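Local coordinates for protein 2-pyrone-4,6-dicarboxylic acid hydrolase, putative (Pseudomonas putida, PDB 2FFI) that probably hydrolyses the lactone ring of 2-pyrone-4,6-dicarboxylate, as a TIM-barrel member of the amidohydrolase family, at residues L89-A102 and Q125-W138. Numbering follows the deposited sequence.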
ATOM      1  N   LEU A  89      -1.336   7.227 -12.067  1.00 27.57           N
ATOM      2  CA  LEU A  89      -1.431   7.600 -13.472  1.00 28.89           C
ATOM      3  C   LEU A  89      -2.534   8.597 -13.785  1.00 30.02           C
ATOM      4  O   LEU A  89      -3.582   8.619 -13.139  1.00 29.86           O
ATOM      5  CB  LEU A  89      -1.644   6.346 -14.309  1.00 27.85           C
ATOM      6  CG  LEU A  89      -0.597   5.253 -14.119  1.00 27.52           C
ATOM      7  CD1 LEU A  89      -1.104   3.972 -14.771  1.00 30.05           C
ATOM      8  CD2 LEU A  89       0.728   5.685 -14.714  1.00 25.35           C
ATOM      9  N   GLU A  90      -2.297   9.416 -14.803  1.00 31.65           N
ATOM     10  CA  GLU A  90      -3.277  10.411 -15.209  1.00 33.96           C
ATOM     11  C   GLU A  90      -4.462   9.670 -15.831  1.00 34.48           C
ATOM     12  O   GLU A  90      -4.338   8.515 -16.230  1.00 34.12           O
ATOM     13  CB  GLU A  90      -2.657  11.383 -16.217  1.00 34.54           C
ATOM     14  CG  GLU A  90      -3.168  12.830 -16.131  1.00 36.15           C
ATOM     15  CD  GLU A  90      -2.307  13.714 -15.241  1.00 37.82           C
ATOM     16  OE1 GLU A  90      -2.658  13.931 -14.056  1.00 38.59           O
ATOM     17  OE2 GLU A  90      -1.262  14.192 -15.731  1.00 38.64           O
ATOM     18  N   ARG A  91      -5.609  10.336 -15.906  1.00 35.67           N
ATOM     19  CA  ARG A  91      -6.820   9.733 -16.454  1.00 37.59           C
ATOM     20  C   ARG A  91      -6.558   8.832 -17.660  1.00 37.36           C
ATOM     21  O   ARG A  91      -6.668   7.622 -17.556  1.00 38.14           O
ATOM     22  CB  ARG A  91      -7.828  10.821 -16.842  1.00 40.86           C
ATOM     23  CG  ARG A  91      -9.252  10.306 -17.052  1.00 43.99           C
ATOM     24  CD  ARG A  91     -10.028  10.229 -15.736  1.00 45.88           C
ATOM     25  NE  ARG A  91     -10.594  11.530 -15.361  1.00 48.94           N
ATOM     26  CZ  ARG A  91     -11.354  11.750 -14.287  1.00 49.99           C
ATOM     27  NH1 ARG A  91     -11.653  10.755 -13.460  1.00 50.91           N
ATOM     28  NH2 ARG A  91     -11.817  12.969 -14.035  1.00 50.76           N
ATOM     29  N   ASP A  92      -6.219   9.418 -18.804  1.00 37.46           N
ATOM     30  CA  ASP A  92      -5.958   8.630 -20.002  1.00 37.17           C
ATOM     31  C   ASP A  92      -4.467   8.449 -20.298  1.00 36.37           C
ATOM     32  O   ASP A  92      -3.757   9.398 -20.636  1.00 35.34           O
ATOM     33  CB  ASP A  92      -6.680   9.247 -21.210  1.00 38.62           C
ATOM     34  CG  ASP A  92      -6.607  10.776 -21.235  1.00 40.34           C
ATOM     35  OD1 ASP A  92      -5.507  11.331 -21.475  1.00 40.50           O
ATOM     36  OD2 ASP A  92      -7.658  11.428 -21.013  1.00 40.61           O
ATOM     37  N   VAL A  93      -3.999   7.211 -20.166  1.00 35.32           N
ATOM     38  CA  VAL A  93      -2.596   6.887 -20.398  1.00 33.97           C
ATOM     39  C   VAL A  93      -2.479   5.725 -21.373  1.00 31.81           C
ATOM     40  O   VAL A  93      -3.286   4.797 -21.343  1.00 32.19           O
ATOM     41  CB  VAL A  93      -1.906   6.502 -19.079  1.00 34.80           C
ATOM     42  CG1 VAL A  93      -0.419   6.308 -19.316  1.00 34.71           C
ATOM     43  CG2 VAL A  93      -2.140   7.584 -18.038  1.00 35.68           C
ATOM     44  N   GLU A  94      -1.459   5.759 -22.220  1.00 29.38           N
ATOM     45  CA  GLU A  94      -1.289   4.702 -23.204  1.00 28.89           C
ATOM     46  C   GLU A  94      -0.490   3.490 -22.714  1.00 26.37           C
ATOM     47  O   GLU A  94       0.418   3.624 -21.896  1.00 25.73           O
ATOM     48  CB  GLU A  94      -0.654   5.280 -24.473  1.00 32.10           C
ATOM     49  CG  GLU A  94       0.851   5.567 -24.405  1.00 36.96           C
ATOM     50  CD  GLU A  94       1.239   6.721 -23.486  1.00 39.79           C
ATOM     51  OE1 GLU A  94       2.072   7.563 -23.927  1.00 40.89           O
ATOM     52  OE2 GLU A  94       0.734   6.780 -22.334  1.00 38.52           O
ATOM     53  N   GLN A  95      -0.841   2.305 -23.213  1.00 23.85           N
ATOM     54  CA  GLN A  95      -0.151   1.079 -22.821  1.00 22.04           C
ATOM     55  C   GLN A  95       1.360   1.207 -22.943  1.00 20.82           C
ATOM     56  O   GLN A  95       2.108   0.638 -22.147  1.00 19.76           O
ATOM     57  CB  GLN A  95      -0.597  -0.098 -23.678  1.00 22.66           C
ATOM     58  CG  GLN A  95      -2.013  -0.554 -23.436  1.00 24.64           C
ATOM     59  CD  GLN A  95      -2.194  -1.308 -22.137  1.00 24.70           C
ATOM     60  OE1 GLN A  95      -3.248  -1.892 -21.908  1.00 25.89           O
ATOM     61  NE2 GLN A  95      -1.181  -1.295 -21.279  1.00 24.75           N
ATOM     62  N   ALA A  96       1.815   1.945 -23.944  1.00 19.25           N
ATOM     63  CA  ALA A  96       3.244   2.111 -24.117  1.00 19.36           C
ATOM     64  C   ALA A  96       3.940   2.500 -22.807  1.00 19.64           C
ATOM     65  O   ALA A  96       4.904   1.852 -22.411  1.00 19.51           O
ATOM     66  CB  ALA A  96       3.526   3.150 -25.194  1.00 19.35           C
ATOM     67  N   THR A  97       3.463   3.536 -22.119  1.00 19.89           N
ATOM     68  CA  THR A  97       4.147   3.925 -20.897  1.00 20.96           C
ATOM     69  C   THR A  97       3.961   2.924 -19.759  1.00 21.83           C
ATOM     70  O   THR A  97       4.856   2.781 -18.928  1.00 22.62           O
ATOM     71  CB  THR A  97       3.750   5.352 -20.418  1.00 20.32           C
ATOM     72  OG1 THR A  97       2.442   5.337 -19.838  1.00 21.77           O
ATOM     73  CG2 THR A  97       3.787   6.316 -21.572  1.00 19.06           C
ATOM     74  N   LEU A  98       2.820   2.228 -19.717  1.00 21.00           N
ATOM     75  CA  LEU A  98       2.584   1.242 -18.660  1.00 21.35           C
ATOM     76  C   LEU A  98       3.563   0.070 -18.779  1.00 21.55           C
ATOM     77  O   LEU A  98       4.069  -0.439 -17.779  1.00 22.97           O
ATOM     78  CB  LEU A  98       1.146   0.707 -18.710  1.00 21.37           C
ATOM     79  CG  LEU A  98      -0.000   1.591 -18.205  1.00 21.42           C
ATOM     80  CD1 LEU A  98      -0.080   2.839 -19.047  1.00 21.72           C
ATOM     81  CD2 LEU A  98      -1.320   0.826 -18.274  1.00 20.92           C
ATOM     82  N   ALA A  99       3.834  -0.350 -20.008  1.00 21.20           N
ATOM     83  CA  ALA A  99       4.748  -1.447 -20.245  1.00 19.28           C
ATOM     84  C   ALA A  99       6.123  -1.038 -19.793  1.00 19.48           C
ATOM     85  O   ALA A  99       6.764  -1.760 -19.037  1.00 20.14           O
ATOM     86  CB  ALA A  99       4.763  -1.793 -21.711  1.00 18.46           C
ATOM     87  N   GLU A 100       6.572   0.126 -20.255  1.00 21.10           N
ATOM     88  CA  GLU A 100       7.893   0.640 -19.894  1.00 22.93           C
ATOM     89  C   GLU A 100       8.036   0.821 -18.385  1.00 23.27           C
ATOM     90  O   GLU A 100       9.149   0.799 -17.869  1.00 24.09           O
ATOM     91  CB  GLU A 100       8.171   1.966 -20.607  1.00 23.31           C
ATOM     92  CG  GLU A 100       9.566   2.525 -20.343  1.00 27.87           C
ATOM     93  CD  GLU A 100      10.083   3.374 -21.499  1.00 32.44           C
ATOM     94  OE1 GLU A 100       9.320   4.259 -21.969  1.00 33.64           O
ATOM     95  OE2 GLU A 100      11.251   3.164 -21.937  1.00 33.76           O
HETATM   96  N   MSE A 101       6.918   0.988 -17.680  1.00 23.08           N
HETATM   97  CA  MSE A 101       6.975   1.137 -16.243  1.00 23.31           C
HETATM   98  C   MSE A 101       7.114  -0.239 -15.612  1.00 23.79           C
HETATM   99  O   MSE A 101       7.942  -0.439 -14.711  1.00 23.52           O
HETATM  100  CB  MSE A 101       5.723   1.831 -15.718  1.00 26.68           C
HETATM  101  CG  MSE A 101       5.712   3.337 -15.929  1.00 30.48           C
HETATM  102 SE   MSE A 101       4.066   4.166 -15.291  1.00 39.60          SE
HETATM  103  CE  MSE A 101       4.556   6.025 -15.563  1.00 33.65           C
ATOM    104  N   ALA A 102       6.313  -1.191 -16.092  1.00 22.10           N
ATOM    105  CA  ALA A 102       6.355  -2.553 -15.563  1.00 20.49           C
ATOM    106  C   ALA A 102       7.739  -3.095 -15.821  1.00 19.83           C
ATOM    107  O   ALA A 102       8.255  -3.930 -15.081  1.00 21.25           O
ATOM    108  CB  ALA A 102       5.322  -3.427 -16.248  1.00 19.16           C
ATOM    109  N   GLN A 125     -15.557   7.555 -17.273  1.00 43.18           N
ATOM    110  CA  GLN A 125     -14.414   8.465 -17.272  1.00 42.77           C
ATOM    111  C   GLN A 125     -13.202   7.829 -16.593  1.00 41.41           C
ATOM    112  O   GLN A 125     -12.152   8.449 -16.481  1.00 41.75           O
ATOM    113  CB  GLN A 125     -14.773   9.774 -16.568  1.00 43.16           C
ATOM    114  CG  GLN A 125     -15.089   9.635 -15.093  1.00 44.90           C
ATOM    115  CD  GLN A 125     -15.341  10.988 -14.425  1.00 46.99           C
ATOM    116  OE1 GLN A 125     -14.535  11.919 -14.543  1.00 46.95           O
ATOM    117  NE2 GLN A 125     -16.455  11.093 -13.704  1.00 47.46           N
ATOM    118  N   TRP A 126     -13.357   6.587 -16.148  1.00 39.86           N
ATOM    119  CA  TRP A 126     -12.279   5.868 -15.495  1.00 38.05           C
ATOM    120  C   TRP A 126     -11.948   4.559 -16.216  1.00 37.79           C
ATOM    121  O   TRP A 126     -10.812   4.083 -16.155  1.00 37.76           O
ATOM    122  CB  TRP A 126     -12.640   5.574 -14.031  1.00 38.76           C
ATOM    123  CG  TRP A 126     -12.454   6.731 -13.083  1.00 36.96           C
ATOM    124  CD1 TRP A 126     -13.376   7.680 -12.754  1.00 36.91           C
ATOM    125  CD2 TRP A 126     -11.257   7.070 -12.370  1.00 36.48           C
ATOM    126  NE1 TRP A 126     -12.827   8.594 -11.884  1.00 36.58           N
ATOM    127  CE2 TRP A 126     -11.527   8.242 -11.634  1.00 36.89           C
ATOM    128  CE3 TRP A 126      -9.980   6.499 -12.289  1.00 35.46           C
ATOM    129  CZ2 TRP A 126     -10.565   8.852 -10.820  1.00 37.32           C
ATOM    130  CZ3 TRP A 126      -9.027   7.107 -11.480  1.00 34.67           C
ATOM    131  CH2 TRP A 126      -9.325   8.269 -10.761  1.00 35.85           C
ATOM    132  N   ARG A 127     -12.940   3.981 -16.890  1.00 37.12           N
ATOM    133  CA  ARG A 127     -12.765   2.727 -17.623  1.00 36.75           C
ATOM    134  C   ARG A 127     -11.549   2.743 -18.552  1.00 35.70           C
ATOM    135  O   ARG A 127     -10.791   1.774 -18.604  1.00 35.20           O
ATOM    136  CB  ARG A 127     -14.033   2.393 -18.428  1.00 38.51           C
ATOM    137  CG  ARG A 127     -13.925   1.147 -19.312  1.00 40.66           C
ATOM    138  CD  ARG A 127     -15.263   0.774 -19.966  1.00 42.66           C
ATOM    139  NE  ARG A 127     -16.085  -0.128 -19.151  1.00 43.46           N
ATOM    140  CZ  ARG A 127     -15.945  -1.453 -19.106  1.00 43.18           C
ATOM    141  NH1 ARG A 127     -15.012  -2.052 -19.829  1.00 42.41           N
ATOM    142  NH2 ARG A 127     -16.748  -2.183 -18.340  1.00 43.51           N
ATOM    143  N   PRO A 128     -11.349   3.841 -19.303  1.00 34.48           N
ATOM    144  CA  PRO A 128     -10.208   3.941 -20.219  1.00 33.87           C
ATOM    145  C   PRO A 128      -8.872   3.562 -19.571  1.00 32.63           C
ATOM    146  O   PRO A 128      -8.007   2.974 -20.226  1.00 31.28           O
ATOM    147  CB  PRO A 128     -10.255   5.399 -20.650  1.00 34.00           C
ATOM    148  CG  PRO A 128     -11.713   5.656 -20.691  1.00 35.39           C
ATOM    149  CD  PRO A 128     -12.190   5.047 -19.399  1.00 34.19           C
ATOM    150  N   LEU A 129      -8.728   3.904 -18.288  1.00 31.10           N
ATOM    151  CA  LEU A 129      -7.523   3.628 -17.509  1.00 30.18           C
ATOM    152  C   LEU A 129      -7.588   2.256 -16.856  1.00 30.82           C
ATOM    153  O   LEU A 129      -6.600   1.515 -16.835  1.00 31.57           O
ATOM    154  CB  LEU A 129      -7.341   4.703 -16.434  1.00 28.70           C
ATOM    155  CG  LEU A 129      -6.098   4.749 -15.533  1.00 26.93           C
ATOM    156  CD1 LEU A 129      -6.234   3.759 -14.410  1.00 27.23           C
ATOM    157  CD2 LEU A 129      -4.847   4.502 -16.347  1.00 26.25           C
ATOM    158  N   LEU A 130      -8.752   1.915 -16.321  1.00 31.29           N
ATOM    159  CA  LEU A 130      -8.944   0.619 -15.679  1.00 31.81           C
ATOM    160  C   LEU A 130      -8.665  -0.529 -16.652  1.00 33.01           C
ATOM    161  O   LEU A 130      -8.199  -1.591 -16.241  1.00 32.79           O
ATOM    162  CB  LEU A 130     -10.370   0.511 -15.139  1.00 30.95           C
ATOM    163  CG  LEU A 130     -10.684   1.542 -14.053  1.00 30.41           C
ATOM    164  CD1 LEU A 130     -12.154   1.525 -13.722  1.00 29.63           C
ATOM    165  CD2 LEU A 130      -9.841   1.248 -12.823  1.00 29.14           C
ATOM    166  N   GLU A 131      -8.958  -0.323 -17.934  1.00 34.32           N
ATOM    167  CA  GLU A 131      -8.693  -1.360 -18.923  1.00 35.09           C
ATOM    168  C   GLU A 131      -7.190  -1.414 -19.189  1.00 34.14           C
ATOM    169  O   GLU A 131      -6.624  -2.494 -19.321  1.00 33.89           O
ATOM    170  CB  GLU A 131      -9.429  -1.087 -20.241  1.00 37.09           C
ATOM    171  CG  GLU A 131     -10.944  -0.984 -20.142  1.00 40.46           C
ATOM    172  CD  GLU A 131     -11.610  -0.873 -21.511  1.00 42.91           C
ATOM    173  OE1 GLU A 131     -11.190  -0.012 -22.320  1.00 43.98           O
ATOM    174  OE2 GLU A 131     -12.565  -1.638 -21.777  1.00 44.20           O
ATOM    175  N   ARG A 132      -6.548  -0.250 -19.269  1.00 32.86           N
ATOM    176  CA  ARG A 132      -5.109  -0.199 -19.522  1.00 31.94           C
ATOM    177  C   ARG A 132      -4.332  -0.991 -18.473  1.00 31.59           C
ATOM    178  O   ARG A 132      -3.447  -1.778 -18.829  1.00 30.83           O
ATOM    179  CB  ARG A 132      -4.583   1.243 -19.522  1.00 34.34           C
ATOM    180  CG  ARG A 132      -4.973   2.135 -20.715  1.00 36.22           C
ATOM    181  CD  ARG A 132      -4.354   1.661 -22.013  1.00 38.61           C
ATOM    182  NE  ARG A 132      -4.978   0.422 -22.472  1.00 42.31           N
ATOM    183  CZ  ARG A 132      -6.225   0.343 -22.935  1.00 43.53           C
ATOM    184  NH1 ARG A 132      -6.725  -0.827 -23.327  1.00 42.93           N
ATOM    185  NH2 ARG A 132      -6.970   1.441 -23.019  1.00 43.96           N
ATOM    186  N   ILE A 133      -4.653  -0.799 -17.187  1.00 30.17           N
ATOM    187  CA  ILE A 133      -3.926  -1.514 -16.132  1.00 28.65           C
ATOM    188  C   ILE A 133      -4.280  -2.985 -16.095  1.00 27.53           C
ATOM    189  O   ILE A 133      -3.485  -3.798 -15.647  1.00 28.45           O
ATOM    190  CB  ILE A 133      -4.171  -0.930 -14.713  1.00 28.90           C
ATOM    191  CG1 ILE A 133      -5.276  -1.712 -14.011  1.00 29.62           C
ATOM    192  CG2 ILE A 133      -4.521   0.540 -14.799  1.00 27.70           C
ATOM    193  CD1 ILE A 133      -5.389  -1.396 -12.537  1.00 29.21           C
ATOM    194  N   GLY A 134      -5.480  -3.322 -16.558  1.00 27.03           N
ATOM    195  CA  GLY A 134      -5.900  -4.710 -16.578  1.00 24.86           C
ATOM    196  C   GLY A 134      -5.085  -5.528 -17.565  1.00 23.77           C
ATOM    197  O   GLY A 134      -4.648  -6.630 -17.236  1.00 22.26           O
ATOM    198  N   GLU A 135      -4.882  -4.986 -18.768  1.00 23.76           N
ATOM    199  CA  GLU A 135      -4.132  -5.659 -19.827  1.00 23.75           C
ATOM    200  C   GLU A 135      -2.672  -5.803 -19.421  1.00 23.37           C
ATOM    201  O   GLU A 135      -1.949  -6.623 -19.989  1.00 22.80           O
ATOM    202  CB  GLU A 135      -4.248  -4.883 -21.154  1.00 23.82           C
ATOM    203  CG  GLU A 135      -3.342  -5.399 -22.298  1.00 26.97           C
ATOM    204  CD  GLU A 135      -3.447  -4.584 -23.605  1.00 28.32           C
ATOM    205  OE1 GLU A 135      -2.556  -4.748 -24.474  1.00 28.92           O
ATOM    206  OE2 GLU A 135      -4.411  -3.799 -23.771  1.00 28.25           O
ATOM    207  N   GLN A 136      -2.236  -5.013 -18.438  1.00 22.93           N
ATOM    208  CA  GLN A 136      -0.852  -5.097 -17.959  1.00 20.35           C
ATOM    209  C   GLN A 136      -0.773  -6.035 -16.760  1.00 17.72           C
ATOM    210  O   GLN A 136       0.309  -6.458 -16.367  1.00 17.80           O
ATOM    211  CB  GLN A 136      -0.320  -3.719 -17.557  1.00 20.75           C
ATOM    212  CG  GLN A 136       1.195  -3.604 -17.672  1.00 20.75           C
ATOM    213  CD  GLN A 136       1.663  -3.711 -19.107  1.00 21.47           C
ATOM    214  OE1 GLN A 136       2.837  -3.949 -19.367  1.00 20.85           O
ATOM    215  NE2 GLN A 136       0.742  -3.525 -20.053  1.00 22.72           N
ATOM    216  N   GLY A 137      -1.924  -6.353 -16.182  1.00 16.33           N
ATOM    217  CA  GLY A 137      -1.950  -7.256 -15.049  1.00 15.54           C
ATOM    218  C   GLY A 137      -1.741  -6.562 -13.726  1.00 14.33           C
ATOM    219  O   GLY A 137      -1.757  -7.208 -12.690  1.00 15.38           O
ATOM    220  N   TRP A 138      -1.546  -5.245 -13.774  1.00 13.85           N
ATOM    221  CA  TRP A 138      -1.327  -4.415 -12.588  1.00 10.52           C
ATOM    222  C   TRP A 138      -2.521  -4.406 -11.648  1.00 11.16           C
ATOM    223  O   TRP A 138      -3.663  -4.479 -12.082  1.00 12.59           O
ATOM    224  CB  TRP A 138      -1.022  -2.967 -13.001  1.00  5.89           C
ATOM    225  CG  TRP A 138       0.351  -2.756 -13.514  1.00  1.98           C
ATOM    226  CD1 TRP A 138       1.326  -3.697 -13.645  1.00  1.93           C
ATOM    227  CD2 TRP A 138       0.936  -1.511 -13.924  1.00  1.38           C
ATOM    228  NE1 TRP A 138       2.497  -3.114 -14.109  1.00  1.54           N
ATOM    229  CE2 TRP A 138       2.282  -1.777 -14.286  1.00  1.00           C
ATOM    230  CE3 TRP A 138       0.454  -0.201 -14.025  1.00  1.00           C
ATOM    231  CZ2 TRP A 138       3.148  -0.784 -14.733  1.00  1.00           C
ATOM    232  CZ3 TRP A 138       1.320   0.792 -14.476  1.00  1.00           C
ATOM    233  CH2 TRP A 138       2.655   0.492 -14.824  1.00  2.30           C
TER
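Two neighbouring outer helices of the TIM barrel, 95-102 and 127-136, pack here at 41° with their axes 9.9 Å apart; strand 108-110 lies between them in sequence, and its V109 touches L89, I133 and W138. W138, directly after the Schellman motif at G137 and just before strand 139-142, sets its indole against L98, M101 and A102 of helix 95-102. Its six-membered ring meets L98, with CZ3 4.0 Å from L98 CG, and L89 CD1 approaches the same rim. M101 CB lies in the ring plane, 3.5 Å from W138 CH2, while the selenium of this selenomethionine makes an edge-on Met-aromatic contact. A102 CB reaches the pyrrole side, 3.6 Å from W138 NE1. Cutting W138 back to alanine is likely to leave L98, M101 and A102 facing a gap where the indole stood. Beside the indole, Q136 inserts as a knob among Q95, L98, A99 and A102; its chain bends at chi2 (66°), which carries OE1 to 3.3 Å from A99 CA. Midway along the seam, L98 CD2 rests against R132 CB at 3.5 Å, the two side chains crossing at about a right angle. L129 continues the apolar line towards the loop before helix 95-102, where its CD2 meets L89 CD1 and, more distantly, V93 CG2. At the N-terminal end of helix 127-136, where W126 is the N-cap residue, the R91 guanidinium stands on edge over the W126 ring, the planes 87° apart. The exact placement of this side chain is doubtful; as modelled, it makes an off-centre cation-pi contact, R91 CZ lying 4.6 Å from the centroid of the five-membered ring of W126.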